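Local coordinates for uncharacterized protein (Acinetobacter baumannii, PDB 5D66), which is of unknown function but folds as an ankyrin repeat domain, a scaffold that in other proteins usually mediates binding to protein partners, at residues Ser71-Ala76 with Arg86-His91; Ala93-Thr98 with Ala124-Asn129; Gly103-Pro108 with Arg119-Ala124; His130-Gly135 with Leu139-Ile144. All blocks are in the same frame, centred on the assembly; numbering follows the deposited sequence.

Contact 1: residues Ser71-Ala76 with Arg86-His91; sequences SPYLYA and RMTLMH
Tyr73 and Thr88 meet where helix 72-79 packs against helix 82-90. Their CA atoms are the nearest pair across the two segments. The contact is mainly apolar, and no hydrogen bond crosses it. Thr88 points at the other helix, and its OG1 sits at the edge of the Tyr73 ring, near the ring plane, 3.6 Å from Tyr73 CD1. Thr88 CG2 packs on the Tyr73 backbone, 4.0 Å from Tyr73 CA. The Tyr73 ring swings out past Thr88 because CG is anti to the backbone N (chi1 154°). This brings CE1 of Tyr73 to 4.1 Å from CD2 of Leu89, a methyl that meets the ring obliquely. The outer part of the ring goes on to touch Leu121 of helix 115-124 and Val126.

Two hydroxyls near the contact have partners close by in the chain. Thr88 OG1 bonds to the carbonyl of Leu85, one turn back, so the hydroxyl turned to the tyrosine already has a partner. Ser71 is the N-cap of the first helix. Its OG accepts from Leu74 N at 3.0 Å in a nearly straight bond (167°).

The axes of the two short helical segments approach to 9.3 Å and run roughly antiparallel, at 145°. Such antiparallel helix pairs, stacked side by side, are characteristic of the ankyrin fold.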
loop_
_atom_site.group_PDB
_atom_site.type_symbol
_atom_site.label_atom_id
_atom_site.label_comp_id
_atom_site.label_asym_id
_atom_site.label_seq_id
_atom_site.Cartn_x
_atom_site.Cartn_y
_atom_site.Cartn_z
ATOM N N SER A 71 4.979 2.510 7.111
ATOM C CA SER A 71 6.257 1.877 6.782
ATOM C C SER A 71 6.569 2.132 5.338
ATOM O O SER A 71 5.663 2.451 4.528
ATOM C CB SER A 71 6.261 0.377 7.041
ATOM O OG SER A 71 5.355 -0.244 6.136
ATOM N N PRO A 72 7.805 1.881 4.910
ATOM C CA PRO A 72 8.118 2.022 3.479
ATOM C C PRO A 72 7.184 1.187 2.575
ATOM O O PRO A 72 6.669 1.685 1.596
ATOM C CB PRO A 72 9.605 1.655 3.384
ATOM C CG PRO A 72 10.117 2.112 4.748
ATOM C CD PRO A 72 9.025 1.807 5.718
ATOM N N TYR A 73 6.994 -0.085 2.934
ATOM C CA TYR A 73 6.084 -0.957 2.188
ATOM C C TYR A 73 4.654 -0.375 2.180
ATOM O O TYR A 73 4.013 -0.275 1.131
ATOM C CB TYR A 73 6.143 -2.358 2.804
ATOM C CG TYR A 73 4.881 -3.174 2.587
ATOM C CD1 TYR A 73 4.547 -3.651 1.337
ATOM C CD2 TYR A 73 4.011 -3.419 3.634
ATOM C CE1 TYR A 73 3.370 -4.396 1.164
ATOM C CE2 TYR A 73 2.853 -4.158 3.475
ATOM C CZ TYR A 73 2.511 -4.593 2.225
ATOM O OH TYR A 73 1.343 -5.308 2.024
ATOM N N LEU A 74 4.097 -0.084 3.363
ATOM C CA LEU A 74 2.712 0.356 3.434
ATOM C C LEU A 74 2.472 1.634 2.653
ATOM O O LEU A 74 1.454 1.787 1.972
ATOM C CB LEU A 74 2.244 0.506 4.868
ATOM C CG LEU A 74 2.064 -0.749 5.639
ATOM C CD1 LEU A 74 2.029 -0.464 7.155
ATOM C CD2 LEU A 74 0.757 -1.418 5.259
ATOM N N TYR A 75 3.387 2.587 2.775
ATOM C CA TYR A 75 3.260 3.872 2.155
ATOM C C TYR A 75 3.431 3.742 0.619
ATOM O O TYR A 75 2.688 4.347 -0.159
ATOM C CB TYR A 75 4.323 4.831 2.650
ATOM C CG TYR A 75 4.145 6.262 2.251
ATOM C CD1 TYR A 75 3.448 7.117 3.056
ATOM C CD2 TYR A 75 4.684 6.767 1.097
ATOM C CE1 TYR A 75 3.234 8.444 2.703
ATOM C CE2 TYR A 75 4.496 8.064 0.741
ATOM C CZ TYR A 75 3.779 8.926 1.551
ATOM O OH TYR A 75 3.616 10.265 1.218
ATOM N N ALA A 76 4.408 2.955 0.166
ATOM C CA ALA A 76 4.607 2.776 -1.274
ATOM C C ALA A 76 3.349 2.155 -1.885
ATOM O O ALA A 76 2.934 2.542 -2.994
ATOM C CB ALA A 76 5.827 1.942 -1.594
ATOM N N ARG A 86 7.790 -2.819 -5.277
ATOM C CA ARG A 86 8.343 -4.085 -5.739
ATOM C C ARG A 86 9.633 -4.422 -4.975
ATOM O O ARG A 86 9.854 -5.575 -4.649
ATOM C CB ARG A 86 8.530 -4.093 -7.206
ATOM C CG ARG A 86 7.261 -4.096 -7.970
ATOM C CD ARG A 86 7.555 -4.287 -9.465
ATOM N NE ARG A 86 6.512 -3.801 -10.374
ATOM C CZ ARG A 86 5.313 -4.368 -10.557
ATOM N NH1 ARG A 86 4.948 -5.477 -9.907
ATOM N NH2 ARG A 86 4.459 -3.839 -11.432
HETATM N N MSE A 87 10.460 -3.423 -4.717
HETATM C CA MSE A 87 11.662 -3.650 -3.916
HETATM C C MSE A 87 11.305 -4.165 -2.541
HETATM O O MSE A 87 11.931 -5.119 -2.003
HETATM C CB MSE A 87 12.507 -2.399 -3.777
HETATM C CG MSE A 87 12.960 -1.748 -5.000
HETATM SE SE MSE A 87 13.747 -0.008 -4.550
HETATM C CE MSE A 87 13.590 0.727 -6.318
ATOM N N THR A 88 10.327 -3.539 -1.900
ATOM C CA THR A 88 9.930 -3.992 -0.569
ATOM C C THR A 88 9.407 -5.435 -0.559
ATOM O O THR A 88 9.646 -6.180 0.398
ATOM C CB THR A 88 8.973 -3.016 0.153
ATOM O OG1 THR A 88 7.649 -3.100 -0.347
ATOM C CG2 THR A 88 9.427 -1.604 0.170
ATOM N N LEU A 89 8.654 -5.785 -1.603
ATOM C CA LEU A 89 8.114 -7.121 -1.709
ATOM C C LEU A 89 9.168 -8.222 -1.852
ATOM O O LEU A 89 8.949 -9.341 -1.490
ATOM C CB LEU A 89 7.063 -7.192 -2.832
ATOM C CG LEU A 89 5.802 -6.368 -2.629
ATOM C CD1 LEU A 89 4.974 -6.341 -3.910
ATOM C CD2 LEU A 89 4.981 -6.949 -1.544
HETATM N N MSE A 90 10.329 -7.836 -2.370
HETATM C CA MSE A 90 11.486 -8.726 -2.542
HETATM C C MSE A 90 12.379 -8.737 -1.284
HETATM O O MSE A 90 13.306 -9.559 -1.226
HETATM C CB MSE A 90 12.303 -8.278 -3.758
HETATM C CG MSE A 90 11.658 -8.623 -5.068
HETATM SE SE MSE A 90 11.336 -10.522 -5.329
HETATM C CE MSE A 90 12.959 -11.259 -4.827
ATOM N N HIS A 91 12.120 -7.829 -0.320
ATOM C CA HIS A 91 13.002 -7.626 0.822
ATOM C C HIS A 91 12.233 -7.528 2.100
ATOM O O HIS A 91 12.501 -6.699 2.956
ATOM C CB HIS A 91 13.854 -6.392 0.625
ATOM C CG HIS A 91 14.853 -6.548 -0.476
ATOM N ND1 HIS A 91 16.046 -7.238 -0.345
ATOM C CD2 HIS A 91 14.746 -6.238 -1.788
ATOM C CE1 HIS A 91 16.649 -7.256 -1.522
ATOM N NE2 HIS A 91 15.885 -6.672 -2.402
#

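Contact 2: residues Ala93-Thr98 with Ala124-Asn129; sequences ADLKST and AGVNVN
One leucine side chain makes nearly all of this contact: Leu95 reaches across and both its methyls find partners in 124-129. No direct hydrogen bond joins the two segments. They lie in the loops after helix 82-90 and helix 115-124, and the contact joins neighbouring helix pairs of the ankyrin stack.

Leu95 CD1 lies against the end of helix 115-124, 3.3 Å from Ala124 O and 4.2 Å from Ala124 CB. The other methyl, CD2, packs on Val126 CG2 at 4.1 Å, the two side chains crossing at a slant. The chain can turn beside CD1 because Gly125, with positive phi (109°), ends the helix in a Schellman motif.

Leu95 is held in a type I turn from Asp94 to Ser97. Asp94 O accepts from both the N and the OG of Ser97. Asp94 OD1 takes Lys96 N in an Asx turn, met from above the carboxylate plane. Asn127 OD1 makes a second Asx turn, with Asn129 N.

A single water links the backbones beyond the leucine: it donates to Leu95 O at 2.8 Å and accepts from Asn127 N at 2.9 Å.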
loop_
_atom_site.group_PDB
_atom_site.type_symbol
_atom_site.label_atom_id
_atom_site.label_comp_id
_atom_site.label_asym_id
_atom_site.label_seq_id
_atom_site.Cartn_x
_atom_site.Cartn_y
_atom_site.Cartn_z
ATOM N N ALA A 93 8.735 -7.377 3.005
ATOM C CA ALA A 93 7.481 -6.725 3.350
ATOM C C ALA A 93 6.578 -7.674 4.148
ATOM O O ALA A 93 6.354 -8.812 3.757
ATOM C CB ALA A 93 6.767 -6.332 2.063
ATOM N N ASP A 94 6.052 -7.165 5.264
ATOM C CA ASP A 94 5.124 -7.938 6.083
ATOM C C ASP A 94 3.726 -7.721 5.553
ATOM O O ASP A 94 3.157 -6.650 5.750
ATOM C CB ASP A 94 5.232 -7.470 7.529
ATOM C CG ASP A 94 4.274 -8.174 8.445
ATOM O OD1 ASP A 94 3.485 -9.015 7.957
ATOM O OD2 ASP A 94 4.314 -7.896 9.675
ATOM N N LEU A 95 3.202 -8.668 4.778
ATOM C CA LEU A 95 1.957 -8.464 4.115
ATOM C C LEU A 95 0.783 -8.395 5.063
ATOM O O LEU A 95 -0.348 -7.990 4.717
ATOM C CB LEU A 95 1.708 -9.527 3.030
ATOM C CG LEU A 95 2.833 -9.710 2.002
ATOM C CD1 LEU A 95 2.354 -10.708 0.983
ATOM C CD2 LEU A 95 3.274 -8.402 1.415
ATOM N N LYS A 96 0.971 -8.822 6.324
ATOM C CA LYS A 96 -0.013 -8.729 7.378
ATOM C C LYS A 96 0.029 -7.384 8.085
ATOM O O LYS A 96 -0.838 -7.098 8.935
ATOM C CB LYS A 96 0.137 -9.859 8.411
ATOM C CG LYS A 96 -0.142 -11.228 7.806
ATOM C CD LYS A 96 0.081 -12.342 8.881
ATOM C CE LYS A 96 1.061 -13.421 8.473
ATOM N NZ LYS A 96 1.103 -14.512 9.488
ATOM N N SER A 97 1.036 -6.560 7.844
ATOM C CA SER A 97 1.148 -5.303 8.529
ATOM C C SER A 97 0.080 -4.347 8.062
ATOM O O SER A 97 -0.439 -4.414 6.936
ATOM C CB SER A 97 2.556 -4.683 8.340
ATOM O OG SER A 97 2.828 -4.293 7.012
ATOM N N THR A 98 -0.225 -3.414 8.940
ATOM C CA THR A 98 -1.321 -2.518 8.737
ATOM C C THR A 98 -0.907 -1.055 9.029
ATOM O O THR A 98 -0.055 -0.763 9.908
ATOM C CB THR A 98 -2.564 -2.894 9.573
ATOM O OG1 THR A 98 -2.197 -2.962 10.949
ATOM C CG2 THR A 98 -3.199 -4.260 9.150
ATOM N N ALA A 124 1.238 -10.849 -4.799
ATOM C CA ALA A 124 2.128 -11.100 -3.695
ATOM C C ALA A 124 1.525 -11.902 -2.543
ATOM O O ALA A 124 2.246 -12.496 -1.763
ATOM C CB ALA A 124 2.667 -9.775 -3.131
ATOM N N GLY A 125 0.187 -11.856 -2.440
ATOM C CA GLY A 125 -0.523 -12.553 -1.379
ATOM C C GLY A 125 -1.129 -11.712 -0.319
ATOM O O GLY A 125 -1.508 -12.263 0.724
ATOM N N VAL A 126 -1.242 -10.400 -0.469
ATOM C CA VAL A 126 -1.956 -9.623 0.556
ATOM C C VAL A 126 -3.384 -10.173 0.648
ATOM O O VAL A 126 -4.041 -10.395 -0.368
ATOM C CB VAL A 126 -1.929 -8.124 0.200
ATOM C CG1 VAL A 126 -2.697 -7.343 1.268
ATOM C CG2 VAL A 126 -0.492 -7.577 0.154
ATOM N N ASN A 127 -3.904 -10.283 1.864
ATOM C CA ASN A 127 -5.209 -10.905 2.093
ATOM C C ASN A 127 -6.313 -10.002 1.541
ATOM O O ASN A 127 -6.634 -8.951 2.160
ATOM C CB ASN A 127 -5.362 -11.124 3.574
ATOM C CG ASN A 127 -6.735 -11.662 3.985
ATOM O OD1 ASN A 127 -7.588 -11.951 3.153
ATOM N ND2 ASN A 127 -6.946 -11.744 5.269
ATOM N N VAL A 128 -6.954 -10.408 0.466
ATOM C CA VAL A 128 -7.998 -9.611 -0.141
ATOM C C VAL A 128 -9.195 -9.418 0.783
ATOM O O VAL A 128 -9.992 -8.484 0.589
ATOM C CB VAL A 128 -8.446 -10.184 -1.495
ATOM C CG1 VAL A 128 -7.336 -10.083 -2.516
ATOM C CG2 VAL A 128 -8.987 -11.572 -1.379
ATOM N N ASN A 129 -9.399 -10.307 1.751
ATOM C CA ASN A 129 -10.539 -10.241 2.650
ATOM C C ASN A 129 -10.298 -9.455 3.974
ATOM O O ASN A 129 -11.146 -9.431 4.837
ATOM C CB ASN A 129 -11.076 -11.636 2.953
ATOM C CG ASN A 129 -11.772 -12.237 1.753
ATOM O OD1 ASN A 129 -12.404 -11.540 0.954
ATOM N ND2 ASN A 129 -11.684 -13.548 1.613
HETATM O O HOH W 1 -2.516 -9.747 4.329
#

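Contact 3: residues Gly103-Pro108 with Arg119-Ala124; sequences GTALIP and RTLIAA
Leu121 reaches across from helix 115-124 and sets its CD1 methyl on the backbone of Ala105 and Leu106. CD1 is 3.6 Å from Ala105 O and 3.7 Å from Leu106 CA. It also touches the Ala105 methyl, with CB of Ala105 4.0 Å from CD1 of Leu121. The leucine gets this far with an extended shape: CG is anti to the carbonyl carbon (chi1 -68°), and CD1 continues the chain outward (chi2 169°).

Leu106 answers in the other direction. Its CG is anti to the backbone N (chi1 177°), and its CD1 comes to 4.1 Å from Leu121 CB. The two leucines therefore slide past each other, each putting a methyl near the base of the other. CD1 of Leu106 also makes a looser contact with CG1 of Ile122, at 4.4 Å.

The two helices form one of the antiparallel pairs that stack in the ankyrin fold, and these apolar side chains fill the core between them. Tyr73 of the preceding helical pair touches both Ala105 and Leu121. On the other side, Ile122 packs on Leu158, Leu159 and Ala162 of helix 150-162.

Thr104 precedes the turn that leads into helix 106-111. Its OG1 accepts from Leu106 N, but this capping bond is weak, long at 3.3 Å and bent. The methyl of Thr104 lies on the ring of His130, and its side chain also touches Val126.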
loop_
_atom_site.group_PDB
_atom_site.type_symbol
_atom_site.label_atom_id
_atom_site.label_comp_id
_atom_site.label_asym_id
_atom_site.label_seq_id
_atom_site.Cartn_x
_atom_site.Cartn_y
_atom_site.Cartn_z
ATOM N N GLY A 103 -5.569 -0.965 7.818
ATOM C CA GLY A 103 -5.610 -1.559 6.512
ATOM C C GLY A 103 -4.285 -2.124 6.048
ATOM O O GLY A 103 -3.241 -1.712 6.452
ATOM N N THR A 104 -4.346 -3.162 5.213
ATOM C CA THR A 104 -3.200 -3.589 4.473
ATOM C C THR A 104 -2.803 -2.552 3.422
ATOM O O THR A 104 -3.530 -1.595 3.199
ATOM C CB THR A 104 -3.533 -4.887 3.741
ATOM O OG1 THR A 104 -4.551 -4.551 2.791
ATOM C CG2 THR A 104 -3.969 -6.012 4.619
ATOM N N ALA A 105 -1.680 -2.771 2.749
ATOM C CA ALA A 105 -1.286 -1.888 1.646
ATOM C C ALA A 105 -2.290 -1.928 0.488
ATOM O O ALA A 105 -2.379 -1.002 -0.304
ATOM C CB ALA A 105 0.124 -2.230 1.163
ATOM N N LEU A 106 -2.983 -3.060 0.347
ATOM C CA LEU A 106 -3.928 -3.236 -0.733
ATOM C C LEU A 106 -5.121 -2.337 -0.650
ATOM O O LEU A 106 -5.656 -1.908 -1.683
ATOM C CB LEU A 106 -4.372 -4.705 -0.795
ATOM C CG LEU A 106 -5.385 -5.109 -1.780
ATOM C CD1 LEU A 106 -4.894 -4.784 -3.244
ATOM C CD2 LEU A 106 -5.719 -6.560 -1.684
ATOM N N ILE A 107 -5.620 -2.081 0.539
ATOM C CA ILE A 107 -6.873 -1.322 0.702
ATOM C C ILE A 107 -6.712 0.116 0.151
ATOM O O ILE A 107 -7.532 0.529 -0.699
ATOM C CB ILE A 107 -7.430 -1.395 2.120
ATOM C CG1 ILE A 107 -7.781 -2.856 2.453
ATOM C CG2 ILE A 107 -8.685 -0.511 2.187
ATOM C CD1 ILE A 107 -8.297 -3.063 3.824
ATOM N N PRO A 108 -5.682 0.887 0.542
ATOM C CA PRO A 108 -5.530 2.225 -0.055
ATOM C C PRO A 108 -5.211 2.179 -1.523
ATOM O O PRO A 108 -5.609 3.075 -2.288
ATOM C CB PRO A 108 -4.447 2.879 0.792
ATOM C CG PRO A 108 -3.683 1.724 1.385
ATOM C CD PRO A 108 -4.768 0.729 1.687
ATOM N N ARG A 119 -2.907 -5.089 -8.647
ATOM C CA ARG A 119 -2.516 -6.346 -9.296
ATOM C C ARG A 119 -1.292 -6.960 -8.576
ATOM O O ARG A 119 -1.258 -8.153 -8.295
ATOM C CB ARG A 119 -2.250 -6.106 -10.792
ATOM C CG ARG A 119 -2.140 -7.359 -11.589
ATOM C CD ARG A 119 -1.645 -7.108 -13.047
ATOM N NE ARG A 119 -2.190 -5.935 -13.769
ATOM C CZ ARG A 119 -3.429 -5.849 -14.277
ATOM N NH1 ARG A 119 -4.244 -6.883 -14.276
ATOM N NH2 ARG A 119 -3.819 -4.720 -14.847
ATOM N N THR A 120 -0.305 -6.145 -8.342
ATOM C CA THR A 120 0.946 -6.536 -7.716
ATOM C C THR A 120 0.730 -7.078 -6.321
ATOM O O THR A 120 1.327 -8.111 -5.942
ATOM C CB THR A 120 1.909 -5.360 -7.731
ATOM O OG1 THR A 120 2.240 -5.008 -9.111
ATOM C CG2 THR A 120 3.222 -5.636 -6.999
ATOM N N LEU A 121 -0.053 -6.386 -5.519
ATOM C CA LEU A 121 -0.326 -6.804 -4.157
ATOM C C LEU A 121 -1.147 -8.069 -4.068
ATOM O O LEU A 121 -0.915 -8.893 -3.203
ATOM C CB LEU A 121 -0.920 -5.648 -3.364
ATOM C CG LEU A 121 0.065 -4.478 -3.104
ATOM C CD1 LEU A 121 -0.734 -3.296 -2.553
ATOM C CD2 LEU A 121 1.136 -4.814 -2.154
ATOM N N ILE A 122 -2.149 -8.213 -4.962
ATOM C CA ILE A 122 -2.871 -9.461 -5.052
ATOM C C ILE A 122 -1.907 -10.620 -5.335
ATOM O O ILE A 122 -1.953 -11.664 -4.674
ATOM C CB ILE A 122 -3.982 -9.397 -6.110
ATOM C CG1 ILE A 122 -5.131 -8.494 -5.630
ATOM C CG2 ILE A 122 -4.493 -10.778 -6.424
ATOM C CD1 ILE A 122 -6.121 -8.176 -6.743
ATOM N N ALA A 123 -1.059 -10.430 -6.335
ATOM C CA ALA A 123 -0.110 -11.468 -6.744
ATOM C C ALA A 123 0.845 -11.839 -5.614
ATOM O O ALA A 123 1.239 -13.011 -5.505
ATOM C CB ALA A 123 0.690 -11.047 -7.966
ATOM N N ALA A 124 1.238 -10.849 -4.799
ATOM C CA ALA A 124 2.128 -11.100 -3.695
ATOM C C ALA A 124 1.525 -11.902 -2.543
ATOM O O ALA A 124 2.246 -12.496 -1.763
ATOM C CB ALA A 124 2.667 -9.775 -3.131
#

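Contact 4: residues His130-Gly135 with Leu139-Ile144; sequences HVNNLG and LLEAII
Asn132 and Glu141 make the one hydrogen bond between residues 130-135 and 139-144. Asn132 ND2 donates to Glu141 OE2 at 2.9 Å, with an angle of 141° at the hydrogen. The acceptor lies close to the amide plane. The amide approaches OE2 on its anti side, 30° out of the carboxylate plane, and the two flat groups are turned 62° apart. Glu141 is extended beyond CG, which carries its carboxylate to the loop.

Further hydrogen bonds hold the amide. Asn132 OD1 accepts from Leu134 N at 3.0 Å, an Asx turn, and also from Trp136 N. The backbone closes a type I turn over the same residues, with Gly135 N bonded to Asn132 O.

Two leucine methyls make van der Waals contact with oxygens: Leu134 CD1 with Glu141 OE2 (4.1 Å) and Leu140 CD1 with Gly135 O (4.0 Å). Leu140 also packs on Pro176 and His179.

The loop is one of the projecting turns that link helix pairs in the ankyrin fold. With OD1 tied to backbone N-H groups, the amide is fixed with its NH2 toward the buried carboxylate. Glu111 lies close to OE1, which may raise the pKa of one of the two carboxylates.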
loop_
_atom_site.group_PDB
_atom_site.type_symbol
_atom_site.label_atom_id
_atom_site.label_comp_id
_atom_site.label_asym_id
_atom_site.label_seq_id
_atom_site.Cartn_x
_atom_site.Cartn_y
_atom_site.Cartn_z
ATOM N N HIS A 130 -9.128 -8.821 4.076
ATOM C CA HIS A 130 -8.845 -8.047 5.272
ATOM C C HIS A 130 -9.783 -6.851 5.407
ATOM O O HIS A 130 -10.082 -6.159 4.449
ATOM C CB HIS A 130 -7.414 -7.499 5.196
ATOM C CG HIS A 130 -6.916 -6.813 6.409
ATOM N ND1 HIS A 130 -6.117 -7.408 7.352
ATOM C CD2 HIS A 130 -7.061 -5.535 6.769
ATOM C CE1 HIS A 130 -5.883 -6.507 8.301
ATOM N NE2 HIS A 130 -6.505 -5.390 8.006
ATOM N N VAL A 131 -10.248 -6.626 6.625
ATOM C CA VAL A 131 -11.153 -5.535 6.965
ATOM C C VAL A 131 -10.443 -4.506 7.861
ATOM O O VAL A 131 -9.868 -4.830 8.887
ATOM C CB VAL A 131 -12.401 -6.052 7.761
ATOM C CG1 VAL A 131 -13.380 -4.928 7.998
ATOM C CG2 VAL A 131 -13.090 -7.181 7.036
ATOM N N ASN A 132 -10.444 -3.257 7.404
ATOM C CA ASN A 132 -9.767 -2.178 8.174
ATOM C C ASN A 132 -10.668 -1.627 9.288
ATOM O O ASN A 132 -11.791 -2.123 9.537
ATOM C CB ASN A 132 -9.213 -1.103 7.235
ATOM C CG ASN A 132 -10.277 -0.226 6.619
ATOM O OD1 ASN A 132 -11.442 -0.233 7.024
ATOM N ND2 ASN A 132 -9.868 0.519 5.597
ATOM N N ASN A 133 -10.194 -0.603 9.995
ATOM C CA ASN A 133 -10.930 -0.096 11.173
ATOM C C ASN A 133 -12.017 0.874 10.820
ATOM O O ASN A 133 -12.730 1.318 11.713
ATOM C CB ASN A 133 -9.956 0.435 12.252
ATOM C CG ASN A 133 -9.326 1.781 11.937
ATOM O OD1 ASN A 133 -9.865 2.599 11.186
ATOM N ND2 ASN A 133 -8.161 2.017 12.557
ATOM N N LEU A 134 -12.241 1.119 9.541
ATOM C CA LEU A 134 -13.455 1.763 8.999
ATOM C C LEU A 134 -14.497 0.715 8.632
ATOM O O LEU A 134 -15.598 1.069 8.201
ATOM C CB LEU A 134 -13.111 2.606 7.754
ATOM C CG LEU A 134 -12.116 3.745 8.026
ATOM C CD1 LEU A 134 -11.286 4.093 6.756
ATOM C CD2 LEU A 134 -12.803 4.965 8.470
ATOM N N GLY A 135 -14.201 -0.582 8.812
ATOM C CA GLY A 135 -15.103 -1.668 8.502
ATOM C C GLY A 135 -15.103 -2.008 7.012
ATOM O O GLY A 135 -16.005 -2.693 6.541
ATOM N N LEU A 139 -12.430 -4.305 -1.620
ATOM C CA LEU A 139 -13.596 -4.309 -2.466
ATOM C C LEU A 139 -14.567 -3.173 -2.090
ATOM O O LEU A 139 -15.038 -2.428 -2.970
ATOM C CB LEU A 139 -14.283 -5.664 -2.423
ATOM C CG LEU A 139 -15.520 -5.851 -3.294
ATOM C CD1 LEU A 139 -15.239 -5.665 -4.741
ATOM C CD2 LEU A 139 -16.112 -7.205 -3.032
ATOM N N LEU A 140 -14.893 -3.060 -0.827
ATOM C CA LEU A 140 -15.810 -2.013 -0.380
ATOM C C LEU A 140 -15.261 -0.651 -0.702
ATOM O O LEU A 140 -15.996 0.226 -1.195
ATOM C CB LEU A 140 -16.163 -2.164 1.082
ATOM C CG LEU A 140 -17.128 -3.291 1.398
ATOM C CD1 LEU A 140 -17.087 -3.682 2.856
ATOM C CD2 LEU A 140 -18.554 -2.902 1.045
ATOM N N GLU A 141 -13.992 -0.396 -0.388
ATOM C CA GLU A 141 -13.440 0.932 -0.721
ATOM C C GLU A 141 -13.425 1.211 -2.207
ATOM O O GLU A 141 -13.681 2.346 -2.606
ATOM C CB GLU A 141 -12.054 1.118 -0.117
ATOM C CG GLU A 141 -12.073 1.170 1.405
ATOM C CD GLU A 141 -10.981 2.028 2.047
ATOM O OE1 GLU A 141 -10.325 2.755 1.375
ATOM O OE2 GLU A 141 -10.830 1.980 3.276
ATOM N N ALA A 142 -13.096 0.226 -3.028
ATOM C CA ALA A 142 -13.089 0.478 -4.459
ATOM C C ALA A 142 -14.460 0.909 -4.972
ATOM O O ALA A 142 -14.568 1.733 -5.888
ATOM C CB ALA A 142 -12.638 -0.759 -5.184
ATOM N N ILE A 143 -15.537 0.432 -4.324
ATOM C CA ILE A 143 -16.894 0.765 -4.730
ATOM C C ILE A 143 -17.290 2.103 -4.128
ATOM O O ILE A 143 -17.742 2.994 -4.889
ATOM C CB ILE A 143 -17.866 -0.346 -4.290
ATOM C CG1 ILE A 143 -17.550 -1.676 -5.022
ATOM C CG2 ILE A 143 -19.321 0.065 -4.584
ATOM C CD1 ILE A 143 -18.204 -2.850 -4.513
ATOM N N ILE A 144 -17.175 2.230 -2.818
ATOM C CA ILE A 144 -17.671 3.420 -2.110
ATOM C C ILE A 144 -16.871 4.675 -2.416
ATOM O O ILE A 144 -17.433 5.755 -2.529
ATOM C CB ILE A 144 -17.619 3.139 -0.588
ATOM C CG1 ILE A 144 -18.604 2.012 -0.220
ATOM C CG2 ILE A 144 -17.895 4.386 0.206
ATOM C CD1 ILE A 144 -18.445 1.447 1.182
#

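Overall arrangement
Contacts 1, 3 and 4 come in order along the chain, while contact 2 spans contact 3. Contacts 1 and 3 each pack two helices of a pair, and their centres are 11 Å apart. Tyr73 joins them, its OH lying 3.4 Å from Ala105 CB. Contact 2 bridges the same two pairs through their following loops. It shares Ala124 with contact 3, and the centres of the two are only 7 Å apart. Val126 CG1 there meets Leu106 CB at 3.7 Å. Contact 4 carries the stack onward, with Ile107 CG2 3.4 Å from Glu141 CD. Contacts 1 and 4 do not touch; their nearest atoms are about 9 Å apart.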